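Local coordinates for putative carboxynorspermidine decarboxylase protein (Sinorhizobium meliloti, PDB 3MT1) that probably catalyses the pyridoxal 5'-phosphate-dependent decarboxylation of carboxynorspermidine and carboxyspermidine, giving norspermidine and spermidine, at residues Ser57-Leu60 / Phe61-Arg64; Ala76-Val79 / Ala80-Asp83. One frame throughout, in Å; residues are numbered along the deposited sequence.

Contact 1: Ser57-Leu60 / Phe61-Arg64; sequences SSSL and FEVR
Ser59 caps the start of helix 60-70: its OG accepts from Glu62 N at 3.1 Å, with an N-H...O angle of 156°. With chi1 at 68°, OG lies between the backbone N and the carbonyl carbon and is thereby turned to the first turn of the helix. The same oxygen is also hydrogen-bonded to Asn333 O of the second subunit. With an alanine at this position, Glu62 N would probably lose its side-chain acceptor and Asn333 O of the second subunit its hydroxyl donor. The next amides are met by main-chain carbonyls, Val63 N reaching Ser59 O at 3.0 Å and Arg64 N reaching Leu60 O at 2.9 Å, both almost straight. Glu62 runs extended back toward the loop, where its OE1 takes two weak bonds, from Ser58 N (3.4 Å) and from Ser58 OG (3.3 Å). Apolar contact is slight, Leu60 CD1 reaching Val63 CG1 at 4.2 Å. Arg64 ends in a salt bridge from NE to Glu68 and a cation-pi contact with Tyr357 of the second subunit. A serine N-cap with a glutamate three residues on, folding back to the cap's neighbour, marks this strand-to-helix turn of the alpha/beta barrel.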
# COMPACT_ATOMS: atom_id res chain seq x y z
N SER B 57 -16.13 12.28 2.37
CA SER B 57 -15.77 10.88 2.16
C SER B 57 -15.81 10.50 0.72
O SER B 57 -16.55 11.08 -0.04
CB SER B 57 -16.83 10.00 2.80
OG SER B 57 -16.72 10.03 4.19
N SER B 58 -15.09 9.45 0.34
CA SER B 58 -15.22 8.94 -1.01
C SER B 58 -15.59 7.48 -1.10
O SER B 58 -15.36 6.88 -2.13
CB SER B 58 -13.96 9.22 -1.81
OG SER B 58 -12.81 8.99 -1.01
N SER B 59 -16.14 6.91 -0.04
CA SER B 59 -16.52 5.50 -0.01
C SER B 59 -17.52 5.29 1.10
O SER B 59 -17.65 6.13 2.00
CB SER B 59 -15.31 4.63 0.29
OG SER B 59 -14.85 4.82 1.62
N LEU B 60 -18.27 4.21 0.99
CA LEU B 60 -19.12 3.77 2.06
C LEU B 60 -18.40 3.77 3.41
O LEU B 60 -18.83 4.46 4.34
CB LEU B 60 -19.71 2.37 1.79
CG LEU B 60 -20.50 1.80 2.98
CD1 LEU B 60 -21.54 2.81 3.44
CD2 LEU B 60 -21.16 0.44 2.66
N PHE B 61 -17.30 3.04 3.53
CA PHE B 61 -16.71 2.94 4.85
C PHE B 61 -16.32 4.31 5.40
O PHE B 61 -16.48 4.57 6.59
CB PHE B 61 -15.57 1.99 4.85
CG PHE B 61 -15.98 0.54 4.72
CD1 PHE B 61 -17.30 0.16 4.73
CD2 PHE B 61 -14.99 -0.45 4.62
CE1 PHE B 61 -17.67 -1.17 4.62
CE2 PHE B 61 -15.35 -1.81 4.54
CZ PHE B 61 -16.70 -2.17 4.54
N GLU B 62 -15.88 5.21 4.54
CA GLU B 62 -15.47 6.52 5.01
C GLU B 62 -16.65 7.36 5.51
O GLU B 62 -16.58 7.94 6.63
CB GLU B 62 -14.59 7.26 4.01
CG GLU B 62 -13.16 6.74 4.03
CD GLU B 62 -12.13 7.53 3.12
OE1 GLU B 62 -12.51 8.34 2.23
OE2 GLU B 62 -10.90 7.30 3.33
N VAL B 63 -17.74 7.40 4.73
CA VAL B 63 -18.94 8.06 5.19
C VAL B 63 -19.50 7.48 6.50
O VAL B 63 -19.90 8.23 7.39
CB VAL B 63 -20.04 8.17 4.11
CG1 VAL B 63 -20.90 6.88 3.98
CG2 VAL B 63 -20.95 9.36 4.44
N ARG B 64 -19.51 6.17 6.63
CA ARG B 64 -19.89 5.59 7.93
C ARG B 64 -18.93 6.02 9.07
O ARG B 64 -19.38 6.40 10.19
CB ARG B 64 -19.97 4.06 7.83
CG ARG B 64 -20.25 3.36 9.12
CD ARG B 64 -20.75 1.97 8.83
NE ARG B 64 -20.97 1.19 10.04
CZ ARG B 64 -21.24 -0.11 10.05
NH1 ARG B 64 -21.31 -0.79 8.92
NH2 ARG B 64 -21.40 -0.75 11.20

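Contact 2: Ala76-Val79 / Ala80-Asp83; sequences AYSV and AYGD
Ser78 CB sits over the middle of one face of the Tyr81 ring, a CH-pi contact with the carbon 3.6 Å from the ring centroid and only 14° off the ring normal. CZ and CE2 are the ring atoms nearest to it. The tyrosine reaches this place because its first torsion sets CG beside its own backbone N, and the ring then leads back along the end of strand 73-77. Its hydroxyl comes up against the strand backbone, with OH 3.2 Å from Tyr77 C, while Ala76 CB lies 4.0 Å from that same OH. Ile86 and Val89 of helix 83-92 also touch the Tyr81 side chain.

Polar bonding within the turn is sparse. Ala80 N gives a weak hydrogen bond to Ser78 OG, 3.0 Å long but bent to an N-H...O angle of 131°. Ser78 OG can face forward to this amide because it stands opposite its own backbone N about CA-CB (chi1 177°), so the serine serves the turn with its oxygen and the ring with its carbon. The stronger polar partners lie elsewhere. Tyr81 OH is hydrogen-bonded to Ile97 O on the adjoining strand 95-98, and Tyr77 OH to Asn99 OD1 and Arg119 NH1. Ala80 O accepts from Lys293 NZ of the second subunit.

With one weak hydrogen bond across it and the CH-pi contact as its clear side-chain meeting, this buried turn probably relies more on packing and on outside partners, among them Gln103 OE1, which accepts from Tyr81 N. The tyrosine hydroxyl, satisfied by a carbonyl of the next barrel strand, fixes the far end of the ring and ties the loop leading into helix 83-92 to the parallel barrel.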
# COMPACT_ATOMS: atom_id res chain seq x y z
N ALA B 76 -20.78 12.94 1.27
CA ALA B 76 -20.37 11.77 0.53
C ALA B 76 -20.02 12.11 -0.90
O ALA B 76 -20.75 12.87 -1.55
CB ALA B 76 -21.46 10.68 0.60
N TYR B 77 -18.92 11.58 -1.39
CA TYR B 77 -18.57 11.70 -2.80
C TYR B 77 -18.10 10.36 -3.30
O TYR B 77 -17.58 9.54 -2.53
CB TYR B 77 -17.45 12.72 -2.99
CG TYR B 77 -16.91 12.74 -4.42
CD1 TYR B 77 -17.70 13.19 -5.48
CD2 TYR B 77 -15.61 12.30 -4.71
CE1 TYR B 77 -17.22 13.22 -6.78
CE2 TYR B 77 -15.12 12.30 -6.00
CZ TYR B 77 -15.93 12.77 -7.05
OH TYR B 77 -15.42 12.78 -8.35
N SER B 78 -18.30 10.10 -4.58
CA SER B 78 -17.71 8.94 -5.20
C SER B 78 -17.59 9.18 -6.67
O SER B 78 -18.35 9.95 -7.23
CB SER B 78 -18.54 7.66 -4.97
OG SER B 78 -17.94 6.55 -5.66
N VAL B 79 -16.61 8.52 -7.28
CA VAL B 79 -16.46 8.51 -8.72
C VAL B 79 -17.58 7.65 -9.31
O VAL B 79 -18.18 8.03 -10.31
CB VAL B 79 -15.06 8.00 -9.11
CG1 VAL B 79 -14.95 7.87 -10.56
CG2 VAL B 79 -14.02 8.99 -8.64
N ALA B 80 -17.91 6.54 -8.66
CA ALA B 80 -19.00 5.68 -9.12
C ALA B 80 -19.72 4.97 -7.97
O ALA B 80 -19.11 4.09 -7.33
CB ALA B 80 -18.45 4.64 -10.08
N TYR B 81 -20.98 5.32 -7.68
CA TYR B 81 -21.67 4.62 -6.56
C TYR B 81 -22.09 3.23 -6.95
O TYR B 81 -22.44 2.99 -8.08
CB TYR B 81 -22.89 5.38 -6.01
CG TYR B 81 -22.51 6.62 -5.31
CD1 TYR B 81 -22.51 7.85 -5.98
CD2 TYR B 81 -22.09 6.58 -3.97
CE1 TYR B 81 -22.12 9.01 -5.33
CE2 TYR B 81 -21.70 7.75 -3.31
CZ TYR B 81 -21.71 8.96 -4.00
OH TYR B 81 -21.31 10.11 -3.38
N GLY B 82 -22.05 2.31 -5.99
CA GLY B 82 -22.57 0.99 -6.16
C GLY B 82 -24.00 1.02 -5.69
O GLY B 82 -24.32 1.69 -4.68
N ASP B 83 -24.86 0.31 -6.43
CA ASP B 83 -26.29 0.16 -6.15
C ASP B 83 -26.54 -0.58 -4.82
O ASP B 83 -27.45 -0.23 -4.06
CB ASP B 83 -26.97 -0.59 -7.30
CG ASP B 83 -26.40 -0.22 -8.67
OD1 ASP B 83 -27.20 0.18 -9.57
OD2 ASP B 83 -25.13 -0.35 -8.86

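Both contacts lie where successive strands of the barrel give way to their following helices: contact 1 joins strand 54-57 to helix 60-70, and contact 2 joins strand 73-77 to helix 83-92. Their centres are about 9 Å apart, and they meet directly through a probable hydrogen bond from Tyr77 N to Ser57 O (2.8 Å) and through Val63 CG2 packing on Ala76 CB. Contact 2 is buried throughout; its clearest side-chain contact is a CH-pi one, and its polar ends are satisfied mostly outside the segments. Contact 1 is only partly buried and rests on polar capping at a helix start. Each also touches the second subunit, 57-64 notably at Asn333 and 76-83 at Lys293.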